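PDB 3N8H: pantothenate synthetase, which probably catalyses the ATP-dependent condensation of pantoate with beta-alanine to give pantothenate, by way of a pantoyl-adenylate intermediate. Local coordinates for residues A[5-9]-A[10-14]; A[234-238]-A[239-243]; A[161-164]-A[165-169]; A[195-198]-A[199-202]. All blocks are in the same frame, centred on the assembly; numbering follows the deposited sequence.

Contact 1. Residues A[5-9]-A[10-14]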
loop_
_atom_site.group_PDB
_atom_site.type_symbol
_atom_site.label_atom_id
_atom_site.label_comp_id
_atom_site.label_asym_id
_atom_site.label_seq_id
_atom_site.Cartn_x
_atom_site.Cartn_y
_atom_site.Cartn_z
ATOM N N ILE A 5 -14.753 -24.334 7.360
ATOM C CA ILE A 5 -15.582 -23.177 7.071
ATOM C C ILE A 5 -15.147 -22.588 5.747
ATOM O O ILE A 5 -13.959 -22.310 5.537
ATOM C CB ILE A 5 -15.431 -22.100 8.150
ATOM C CG1 ILE A 5 -15.961 -22.621 9.485
ATOM C CG2 ILE A 5 -16.160 -20.823 7.730
ATOM C CD1 ILE A 5 -15.484 -21.829 10.666
ATOM N N ILE A 6 -16.100 -22.425 4.843
ATOM C CA ILE A 6 -15.825 -21.774 3.570
ATOM C C ILE A 6 -16.398 -20.366 3.611
ATOM O O ILE A 6 -17.606 -20.179 3.768
ATOM C CB ILE A 6 -16.443 -22.553 2.395
ATOM C CG1 ILE A 6 -15.930 -23.998 2.390
ATOM C CG2 ILE A 6 -16.135 -21.856 1.090
ATOM C CD1 ILE A 6 -16.510 -24.883 1.277
ATOM N N ALA A 7 -15.523 -19.375 3.504
ATOM C CA ALA A 7 -15.938 -17.977 3.564
ATOM C C ALA A 7 -15.726 -17.367 2.202
ATOM O O ALA A 7 -14.591 -17.112 1.797
ATOM C CB ALA A 7 -15.151 -17.206 4.639
ATOM N N ASP A 8 -16.825 -17.146 1.489
ATOM C CA ASP A 8 -16.762 -16.654 0.118
ATOM C C ASP A 8 -16.937 -15.143 0.039
ATOM O O ASP A 8 -17.172 -14.603 -1.037
ATOM C CB ASP A 8 -17.790 -17.365 -0.767
ATOM C CG ASP A 8 -19.184 -17.362 -0.166
ATOM O OD1 ASP A 8 -19.731 -16.267 0.084
ATOM O OD2 ASP A 8 -19.734 -18.460 0.051
ATOM N N ASN A 9 -16.821 -14.473 1.183
ATOM C CA ASN A 9 -16.847 -13.008 1.241
ATOM C C ASN A 9 -16.288 -12.428 2.547
ATOM O O ASN A 9 -16.068 -13.155 3.520
ATOM C CB ASN A 9 -18.244 -12.444 0.927
ATOM C CG ASN A 9 -19.317 -12.900 1.922
ATOM O OD1 ASN A 9 -19.286 -12.547 3.103
ATOM N ND2 ASN A 9 -20.286 -13.663 1.431
ATOM N N ILE A 10 -16.041 -11.118 2.543
ATOM C CA ILE A 10 -15.409 -10.427 3.664
ATOM C C ILE A 10 -16.207 -10.518 4.967
ATOM O O ILE A 10 -15.673 -10.929 6.009
ATOM C CB ILE A 10 -15.159 -8.929 3.332
ATOM C CG1 ILE A 10 -14.390 -8.794 2.020
ATOM C CG2 ILE A 10 -14.386 -8.247 4.450
ATOM C CD1 ILE A 10 -13.011 -9.386 2.080
ATOM N N LYS A 11 -17.479 -10.124 4.902
ATOM C CA LYS A 11 -18.367 -10.184 6.060
ATOM C C LYS A 11 -18.247 -11.555 6.684
ATOM O O LYS A 11 -17.958 -11.696 7.872
ATOM C CB LYS A 11 -19.821 -9.925 5.643
ATOM C CG LYS A 11 -20.257 -8.463 5.712
ATOM C CD LYS A 11 -19.236 -7.534 5.056
ATOM C CE LYS A 11 -18.709 -6.491 6.045
ATOM N NZ LYS A 11 -17.567 -5.701 5.500
ATOM N N GLN A 12 -18.450 -12.574 5.862
ATOM C CA GLN A 12 -18.369 -13.944 6.324
ATOM C C GLN A 12 -17.003 -14.276 6.921
ATOM O O GLN A 12 -16.903 -15.043 7.891
ATOM C CB GLN A 12 -18.653 -14.877 5.162
ATOM C CG GLN A 12 -19.529 -16.034 5.523
ATOM C CD GLN A 12 -19.411 -17.132 4.511
ATOM O OE1 GLN A 12 -19.315 -16.873 3.304
ATOM N NE2 GLN A 12 -19.398 -18.376 4.987
ATOM N N PHE A 13 -15.946 -13.717 6.329
ATOM C CA PHE A 13 -14.616 -13.964 6.846
ATOM C C PHE A 13 -14.315 -13.191 8.137
ATOM O O PHE A 13 -13.681 -13.727 9.055
ATOM C CB PHE A 13 -13.522 -13.677 5.827
ATOM C CG PHE A 13 -12.165 -13.987 6.360
ATOM C CD1 PHE A 13 -11.738 -15.303 6.449
ATOM C CD2 PHE A 13 -11.353 -12.984 6.862
ATOM C CE1 PHE A 13 -10.500 -15.605 6.984
ATOM C CE2 PHE A 13 -10.125 -13.282 7.409
ATOM C CZ PHE A 13 -9.695 -14.601 7.469
ATOM N N HIS A 14 -14.751 -11.938 8.209
ATOM C CA HIS A 14 -14.572 -11.168 9.439
ATOM C C HIS A 14 -15.218 -11.887 10.598
ATOM O O HIS A 14 -14.650 -11.956 11.688
ATOM C CB HIS A 14 -15.152 -9.772 9.311
ATOM C CG HIS A 14 -14.325 -8.855 8.469
ATOM N ND1 HIS A 14 -12.949 -8.813 8.550
ATOM C CD2 HIS A 14 -14.677 -7.936 7.541
ATOM C CE1 HIS A 14 -12.488 -7.913 7.699
ATOM N NE2 HIS A 14 -13.516 -7.366 7.074
#
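Gln12 reaches back from the first turn of its helix and lays its primary amide against the backbone of Ile6, Ala7 and Asp8. Its chain runs extended beyond CG, which carries both ends of the amide to the peptide groups on either side of Ala7. On one end, OE1 accepts from Asp8 N at 3.1 Å, the donor standing 49° out of the carbonyl plane rather than on a lone pair. On the other, NE2 lies 2.8 Å from Ile6 O in a weak, bent bond. The amide carbon CD meanwhile comes within 3.7 Å of Ala7 CA, bridging the two grips. Asn9 crosses Gln12 at about a right angle, and the two amide planes are turned 58° apart. With Asn9 CG set between its own N and carbonyl carbon (chi1 61°), OD1 is brought in front of Gln12 N, which it meets at 2.9 Å. This is a classic N-cap, and it marks the passage from strand 5-7, an outer strand of the parallel sheet in this Rossmann-like HUP domain, into helix 10-18. The first helical backbone bond, Phe13 N to Asn9 O, forms at 2.9 Å beside the cap. Away from the polar groups, Ala7 points its methyl toward the helix, where CB lies 4.1 Å from Phe13 CB and sits at the edge of the phenyl ring, near its plane. Phe13 turns the rest of its ring away from this stretch, to Phe93 of the neighbouring strand and to Ile141 on helix 127-142, while the backbone of Ala7 pairs with Leu92 and Asn94.

Contact 2. Residues A[234-238]-A[239-243]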
loop_
_atom_site.group_PDB
_atom_site.type_symbol
_atom_site.label_atom_id
_atom_site.label_comp_id
_atom_site.label_asym_id
_atom_site.label_seq_id
_atom_site.Cartn_x
_atom_site.Cartn_y
_atom_site.Cartn_z
ATOM N N ILE A 234 17.557 -16.988 -18.623
ATOM C CA ILE A 234 18.267 -17.799 -17.643
ATOM C C ILE A 234 19.413 -16.945 -17.119
ATOM O O ILE A 234 20.144 -16.312 -17.897
ATOM C CB ILE A 234 18.767 -19.155 -18.215
ATOM C CG1 ILE A 234 19.314 -20.052 -17.095
ATOM C CG2 ILE A 234 19.805 -18.943 -19.342
ATOM C CD1 ILE A 234 19.460 -21.523 -17.525
ATOM N N GLN A 235 19.544 -16.888 -15.802
ATOM C CA GLN A 235 20.538 -16.016 -15.195
ATOM C C GLN A 235 21.038 -16.559 -13.872
ATOM O O GLN A 235 20.313 -17.265 -13.148
ATOM C CB GLN A 235 19.936 -14.628 -14.948
ATOM C CG GLN A 235 19.624 -13.849 -16.208
ATOM C CD GLN A 235 19.967 -12.376 -16.085
ATOM O OE1 GLN A 235 20.289 -11.880 -15.000
ATOM N NE2 GLN A 235 19.889 -11.667 -17.200
ATOM N N LYS A 236 22.280 -16.224 -13.554
ATOM C CA LYS A 236 22.798 -16.436 -12.208
ATOM C C LYS A 236 22.635 -15.167 -11.400
ATOM O O LYS A 236 23.133 -14.115 -11.779
ATOM C CB LYS A 236 24.272 -16.825 -12.236
ATOM C CG LYS A 236 24.568 -18.044 -13.079
ATOM C CD LYS A 236 26.060 -18.316 -13.151
ATOM C CE LYS A 236 26.376 -19.305 -14.246
ATOM N NZ LYS A 236 27.856 -19.563 -14.341
ATOM N N LEU A 237 21.912 -15.261 -10.297
ATOM C CA LEU A 237 21.837 -14.157 -9.351
ATOM C C LEU A 237 22.429 -14.675 -8.054
ATOM O O LEU A 237 21.906 -15.623 -7.461
ATOM C CB LEU A 237 20.390 -13.709 -9.138
ATOM C CG LEU A 237 20.072 -12.277 -8.668
ATOM C CD1 LEU A 237 19.019 -12.291 -7.554
ATOM C CD2 LEU A 237 21.307 -11.474 -8.257
ATOM N N ASN A 238 23.531 -14.073 -7.620
ATOM C CA ASN A 238 24.241 -14.587 -6.457
ATOM C C ASN A 238 24.709 -16.017 -6.725
ATOM O O ASN A 238 25.461 -16.252 -7.673
ATOM C CB ASN A 238 23.360 -14.500 -5.211
ATOM C CG ASN A 238 23.271 -13.089 -4.673
ATOM O OD1 ASN A 238 24.193 -12.616 -4.008
ATOM N ND2 ASN A 238 22.173 -12.399 -4.976
ATOM N N ASN A 239 24.274 -16.976 -5.916
ATOM C CA ASN A 239 24.660 -18.356 -6.193
ATOM C C ASN A 239 23.490 -19.230 -6.642
ATOM O O ASN A 239 23.524 -20.456 -6.501
ATOM C CB ASN A 239 25.408 -18.978 -5.007
ATOM C CG ASN A 239 24.728 -18.709 -3.679
ATOM O OD1 ASN A 239 23.500 -18.767 -3.573
ATOM N ND2 ASN A 239 25.530 -18.413 -2.652
ATOM N N ARG A 240 22.467 -18.592 -7.204
ATOM C CA ARG A 240 21.305 -19.321 -7.708
ATOM C C ARG A 240 21.196 -19.151 -9.206
ATOM O O ARG A 240 21.660 -18.158 -9.769
ATOM C CB ARG A 240 20.017 -18.827 -7.036
ATOM C CG ARG A 240 20.090 -18.845 -5.511
ATOM C CD ARG A 240 18.769 -18.483 -4.862
ATOM N NE ARG A 240 17.796 -19.554 -5.019
ATOM C CZ ARG A 240 17.668 -20.578 -4.184
ATOM N NH1 ARG A 240 18.439 -20.686 -3.107
ATOM N NH2 ARG A 240 16.760 -21.494 -4.422
ATOM N N ILE A 241 20.603 -20.143 -9.851
ATOM C CA ILE A 241 20.135 -20.006 -11.216
ATOM C C ILE A 241 18.642 -19.683 -11.213
ATOM O O ILE A 241 17.850 -20.362 -10.539
ATOM C CB ILE A 241 20.323 -21.308 -11.995
ATOM C CG1 ILE A 241 21.791 -21.736 -11.997
ATOM C CG2 ILE A 241 19.788 -21.162 -13.420
ATOM C CD1 ILE A 241 22.741 -20.718 -12.633
ATOM N N PHE A 242 18.276 -18.653 -11.974
ATOM C CA PHE A 242 16.893 -18.280 -12.249
ATOM C C PHE A 242 16.566 -18.484 -13.730
ATOM O O PHE A 242 17.332 -18.091 -14.603
ATOM C CB PHE A 242 16.666 -16.804 -11.918
ATOM C CG PHE A 242 16.691 -16.503 -10.450
ATOM C CD1 PHE A 242 15.517 -16.230 -9.768
ATOM C CD2 PHE A 242 17.888 -16.529 -9.752
ATOM C CE1 PHE A 242 15.543 -15.963 -8.411
ATOM C CE2 PHE A 242 17.928 -16.252 -8.398
ATOM C CZ PHE A 242 16.749 -15.973 -7.728
ATOM N N LEU A 243 15.416 -19.073 -14.011
ATOM C CA LEU A 243 14.963 -19.205 -15.398
ATOM C C LEU A 243 13.449 -19.198 -15.522
ATOM O O LEU A 243 12.720 -19.376 -14.531
ATOM C CB LEU A 243 15.539 -20.462 -16.075
ATOM C CG LEU A 243 14.900 -21.803 -15.719
ATOM C CD1 LEU A 243 14.986 -22.710 -16.919
ATOM C CD2 LEU A 243 15.638 -22.406 -14.546
#
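The phenyl ring of Phe242 has Gln235 O at its edge, near the ring plane, and Leu237 CB approaching obliquely to 3.6 Å from CE2. Outside the two segments the ring of Tyr154 meets it with its plane nearly perpendicular. Phe242, Gln235 and Leu237 sit on a beta hairpin with a two-residue turn, in which strands 230-237 and 240-247 are joined by a type II' turn from Leu237 to Arg240. Phe242 CG is anti to its carbonyl carbon (chi1 -70°), which swings the ring back toward the turn and over to Leu237, the diagonal neighbour on the same face of the sheet. Gln235 and Phe242 form a hydrogen-bonded pair, with Phe242 N to Gln235 O at 2.7 Å and the return bond from Gln235 N to Phe242 O at 2.8 Å. Leu237 and Arg240 make the other such pair and close the turn; there Arg240 N stands well above the carbonyl plane of Leu237. Asn238 takes the positive phi (61°) that the first corner of a type II' turn requires. Arg240 carries its guanidinium away from the hairpin, where NH2 bonds Asn255 and forms a salt bridge with Glu151, a residue predicted to bind ATP. On the other face the contacts within the hairpin join aliphatic carbons. Ile234 CG1 touches both Ile241 CG2 and Leu243 CB, 3.9 Å from each, and Ile234 also reaches helix 217-225. Lys236 and Ile241, a non-hydrogen-bonded pair, run alongside one another in the same direction, with Lys236 CG and Ile241 CD1 3.3 Å apart, a close approach for two carbons.

Contact 3. Residues A[161-164]-A[165-169]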
loop_
_atom_site.group_PDB
_atom_site.type_symbol
_atom_site.label_atom_id
_atom_site.label_comp_id
_atom_site.label_asym_id
_atom_site.label_seq_id
_atom_site.Cartn_x
_atom_site.Cartn_y
_atom_site.Cartn_z
ATOM N N LYS A 161 8.621 -9.854 1.884
ATOM C CA LYS A 161 9.328 -9.584 3.148
ATOM C C LYS A 161 9.489 -8.080 3.275
ATOM O O LYS A 161 9.369 -7.523 4.370
ATOM C CB LYS A 161 10.691 -10.296 3.222
ATOM C CG LYS A 161 10.627 -11.828 3.338
ATOM C CD LYS A 161 12.036 -12.455 3.317
ATOM C CE LYS A 161 12.045 -13.906 3.827
ATOM N NZ LYS A 161 13.419 -14.539 3.661
ATOM N N GLN A 162 9.720 -7.408 2.144
ATOM C CA GLN A 162 9.894 -5.951 2.176
ATOM C C GLN A 162 8.547 -5.269 2.493
ATOM O O GLN A 162 8.488 -4.342 3.296
ATOM C CB GLN A 162 10.467 -5.433 0.858
ATOM C CG GLN A 162 10.773 -3.941 0.874
ATOM C CD GLN A 162 11.938 -3.602 1.781
ATOM O OE1 GLN A 162 12.978 -4.254 1.729
ATOM N NE2 GLN A 162 11.771 -2.581 2.617
ATOM N N LEU A 163 7.480 -5.768 1.879
ATOM C CA LEU A 163 6.111 -5.308 2.157
ATOM C C LEU A 163 5.729 -5.396 3.635
ATOM O O LEU A 163 5.123 -4.484 4.191
ATOM C CB LEU A 163 5.130 -6.146 1.366
ATOM C CG LEU A 163 3.670 -5.730 1.481
ATOM C CD1 LEU A 163 3.381 -4.510 0.591
ATOM C CD2 LEU A 163 2.711 -6.923 1.184
ATOM N N VAL A 164 6.051 -6.519 4.257
ATOM C CA VAL A 164 5.677 -6.783 5.654
ATOM C C VAL A 164 6.445 -5.840 6.589
ATOM O O VAL A 164 5.897 -5.319 7.571
ATOM C CB VAL A 164 5.877 -8.306 6.004
ATOM C CG1 VAL A 164 6.077 -8.533 7.494
ATOM C CG2 VAL A 164 4.700 -9.127 5.488
ATOM N N LYS A 165 7.692 -5.571 6.220
ATOM C CA LYS A 165 8.565 -4.656 6.937
ATOM C C LYS A 165 8.105 -3.196 6.814
ATOM O O LYS A 165 8.025 -2.450 7.802
ATOM C CB LYS A 165 9.971 -4.798 6.356
ATOM C CG LYS A 165 11.022 -3.929 7.035
ATOM C CD LYS A 165 12.352 -3.998 6.273
ATOM C CE LYS A 165 13.511 -3.522 7.136
ATOM N NZ LYS A 165 14.816 -3.889 6.522
ATOM N N ASP A 166 7.805 -2.795 5.587
ATOM C CA ASP A 166 7.504 -1.398 5.265
ATOM C C ASP A 166 6.156 -0.967 5.787
ATOM O O ASP A 166 5.958 0.191 6.143
ATOM C CB ASP A 166 7.537 -1.195 3.753
ATOM C CG ASP A 166 8.854 -0.579 3.272
ATOM O OD1 ASP A 166 9.338 0.399 3.897
ATOM O OD2 ASP A 166 9.393 -1.076 2.263
ATOM N N PHE A 167 5.219 -1.903 5.853
ATOM C CA PHE A 167 3.892 -1.536 6.323
ATOM C C PHE A 167 3.551 -2.173 7.647
ATOM O O PHE A 167 2.380 -2.414 7.962
ATOM C CB PHE A 167 2.865 -1.813 5.219
ATOM C CG PHE A 167 3.184 -1.054 3.968
ATOM C CD1 PHE A 167 3.100 0.339 3.966
ATOM C CD2 PHE A 167 3.649 -1.701 2.839
ATOM C CE1 PHE A 167 3.425 1.083 2.829
ATOM C CE2 PHE A 167 3.984 -0.975 1.690
ATOM C CZ PHE A 167 3.880 0.417 1.683
ATOM N N PHE A 168 4.603 -2.462 8.405
ATOM C CA PHE A 168 4.495 -2.818 9.811
ATOM C C PHE A 168 3.459 -3.876 10.098
ATOM O O PHE A 168 2.631 -3.738 10.996
ATOM C CB PHE A 168 4.268 -1.540 10.610
ATOM C CG PHE A 168 5.322 -0.500 10.330
ATOM C CD1 PHE A 168 6.532 -0.523 11.009
ATOM C CD2 PHE A 168 5.131 0.458 9.349
ATOM C CE1 PHE A 168 7.526 0.409 10.737
ATOM C CE2 PHE A 168 6.137 1.394 9.070
ATOM C CZ PHE A 168 7.328 1.363 9.772
ATOM N N ILE A 169 3.519 -4.945 9.315
ATOM C CA ILE A 169 2.634 -6.083 9.489
ATOM C C ILE A 169 3.322 -7.099 10.402
ATOM O O ILE A 169 4.401 -7.597 10.089
ATOM C CB ILE A 169 2.340 -6.697 8.116
ATOM C CG1 ILE A 169 1.546 -5.684 7.271
ATOM C CG2 ILE A 169 1.625 -8.052 8.240
ATOM C CD1 ILE A 169 1.454 -6.064 5.807
HETATM O O HOH W 1 14.764 -5.006 3.907
HETATM O O HOH W 2 6.749 -6.342 10.283
#
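Gln162 and Asp166, one helical turn apart, carry the side-chain hydrogen bonding. Gln162 CG is anti to the backbone N (chi1 -175°) and the chain bends at the next torsion, bringing NE2 along the helix to Asp166 OD2 at 2.8 Å. OD2 lies almost in the amide plane of Gln162, whereas NE2 meets the carboxylate from above, 57° out of its plane. The other end of the amide works through water: one molecule donates to Gln162 OE1 and accepts from Lys165 NZ, whose strongest partner is Asp103 of the second subunit, a residue that Gln162 NE2 bonds as well. Backbone bonds then finish helix 154-166. Ile169 N reaches Val164 O at 3.0 Å, and Phe168 N makes a weak bond to Lys165 O, while Phe168 itself adopts a left-handed conformation; together they form a Schellman motif. A second water, held by Val164 O at 3.0 Å and Ile169 O at 2.7 Å, staples the same ends. Apolar contacts follow the motif: Val164 CG1 lies 4.2 Å from Ile169 CB, and Leu163 CD1 crosses to 3.6 Å from Phe167 CD2. Both Leu163 and Ile169 continue onto helix 127-142; helix 154-166 connects strands 146-150 and 172-176 in a beta-alpha-beta unit. Ionic partners come from across the homodimer interface, where Lys137 of the second subunit makes a salt bridge with Asp166 OD1 and a cation-pi contact with Phe167. With OD2 held by an amide within the helix and OD1 by a lysine of the partner chain, the Asp166 carboxylate is fixed in rotation and probably stays ionised.

Contact 4. Residues A[195-198]-A[199-202]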
loop_
_atom_site.group_PDB
_atom_site.type_symbol
_atom_site.label_atom_id
_atom_site.label_comp_id
_atom_site.label_asym_id
_atom_site.label_seq_id
_atom_site.Cartn_x
_atom_site.Cartn_y
_atom_site.Cartn_z
ATOM N N THR A 195 -0.003 -30.329 -22.445
ATOM C CA THR A 195 -0.410 -31.572 -23.074
ATOM C C THR A 195 0.600 -32.660 -22.723
ATOM O O THR A 195 1.614 -32.399 -22.072
ATOM C CB THR A 195 -0.479 -31.449 -24.612
ATOM O OG1 THR A 195 0.845 -31.274 -25.136
ATOM C CG2 THR A 195 -1.365 -30.269 -25.021
ATOM N N SER A 196 0.316 -33.877 -23.176
ATOM C CA SER A 196 1.206 -35.009 -22.962
ATOM C C SER A 196 2.589 -34.800 -23.586
ATOM O O SER A 196 3.612 -35.110 -22.960
ATOM C CB SER A 196 0.571 -36.288 -23.503
ATOM O OG SER A 196 0.039 -36.064 -24.800
ATOM N N THR A 197 2.626 -34.291 -24.815
ATOM C CA THR A 197 3.906 -34.025 -25.468
ATOM C C THR A 197 4.633 -32.842 -24.819
ATOM O O THR A 197 5.855 -32.852 -24.739
ATOM C CB THR A 197 3.777 -33.812 -27.004
ATOM O OG1 THR A 197 2.882 -32.732 -27.281
ATOM C CG2 THR A 197 3.268 -35.075 -27.685
ATOM N N ASP A 198 3.878 -31.842 -24.355
ATOM C CA ASP A 198 4.436 -30.736 -23.568
ATOM C C ASP A 198 5.148 -31.267 -22.319
ATOM O O ASP A 198 6.236 -30.815 -21.976
ATOM C CB ASP A 198 3.349 -29.762 -23.112
ATOM C CG ASP A 198 2.708 -29.007 -24.261
ATOM O OD1 ASP A 198 3.172 -29.167 -25.406
ATOM O OD2 ASP A 198 1.735 -28.253 -24.012
ATOM N N ILE A 199 4.487 -32.190 -21.623
ATOM C CA ILE A 199 5.049 -32.837 -20.443
ATOM C C ILE A 199 6.410 -33.451 -20.745
ATOM O O ILE A 199 7.309 -33.417 -19.909
ATOM C CB ILE A 199 4.106 -33.960 -19.919
ATOM C CG1 ILE A 199 2.813 -33.360 -19.365
ATOM C CG2 ILE A 199 4.799 -34.782 -18.852
ATOM C CD1 ILE A 199 3.032 -32.424 -18.193
ATOM N N GLU A 200 6.563 -34.026 -21.936
ATOM C CA GLU A 200 7.801 -34.726 -22.265
ATOM C C GLU A 200 8.913 -33.725 -22.610
ATOM O O GLU A 200 10.097 -33.951 -22.342
ATOM C CB GLU A 200 7.588 -35.731 -23.405
ATOM C CG GLU A 200 7.262 -35.096 -24.759
ATOM C CD GLU A 200 7.720 -35.935 -25.948
ATOM O OE1 GLU A 200 6.963 -36.022 -26.941
ATOM O OE2 GLU A 200 8.837 -36.503 -25.890
ATOM N N ILE A 201 8.523 -32.609 -23.201
ATOM C CA ILE A 201 9.463 -31.520 -23.411
ATOM C C ILE A 201 9.911 -30.986 -22.052
ATOM O O ILE A 201 11.093 -30.785 -21.816
ATOM C CB ILE A 201 8.815 -30.415 -24.213
ATOM C CG1 ILE A 201 8.479 -30.951 -25.615
ATOM C CG2 ILE A 201 9.732 -29.186 -24.270
ATOM C CD1 ILE A 201 7.636 -29.977 -26.422
ATOM N N ALA A 202 8.961 -30.758 -21.155
ATOM C CA ALA A 202 9.315 -30.243 -19.842
ATOM C C ALA A 202 10.345 -31.159 -19.183
ATOM O O ALA A 202 11.358 -30.683 -18.667
ATOM C CB ALA A 202 8.072 -30.078 -18.968
#
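Ile199 packs the root of its side chain on the carbonyl groups of the turn before it. Starting at CB, the branch point lies 3.3 Å from Ser196 O. CG1 is anti to the carbonyl carbon (chi1 -68°) and turns back over the start of the helix to within 3.1 Å of Thr195 O. CD1, at the tip, stays 4.1 Å from that same oxygen, and beyond the helix the side chain rests on Leu194. Thr195 O is thus touched by the carbon chain of Ile199 while it accepts the backbone bond of Ile199 N at 2.9 Å. In this same first turn, Thr195 and Asp198 form a capping box at the start of helix 196-210. Thr195 OG1 accepts from Asp198 N at 3.2 Å, and Asp198 OD2 answers by accepting from Thr195 N at 3.1 Å, the N-H coming from above the carboxylate, 51° out of its plane. Further along, Ala202 N donates to Asp198 O at 2.8 Å. The neighbouring bond from Ile201 N to Thr197 O is less certain, because that oxygen is modelled too close to Glu200. Inward, Asp198, Ile201 and Ala202 all touch Ile247, which sets the first turns of the helix against strand 240-247 of the antiparallel sheet. The helix begins soon after Leu187 to Arg190, a segment predicted to bind ATP. The box gives two backbone N-H groups at the helix start an acceptor each, and the negative charge of Asp198, lying where the helix dipole is positive, is probably stabilised there.

Followed from the N terminus, the four contacts come in series as 1, 3, 4 and 2, each local and none nesting in or crossing another. Contact 1 closes the turn from an outer strand of the parallel sheet into the first helix. Contact 3 ends the helix that leads to the opposite outer strand, at the dimer interface. Contact 4 starts the first helix after the parallel sheet, and contact 2 closes the tight turn of a hairpin within the antiparallel sheet. Strand 240-247 links these last two: it begins in contact 2, and its Ile247 supports contact 4. Their nearest atoms are about 9 Å apart, whereas the nearest atoms of contacts 1 and 2 are about 30 Å apart.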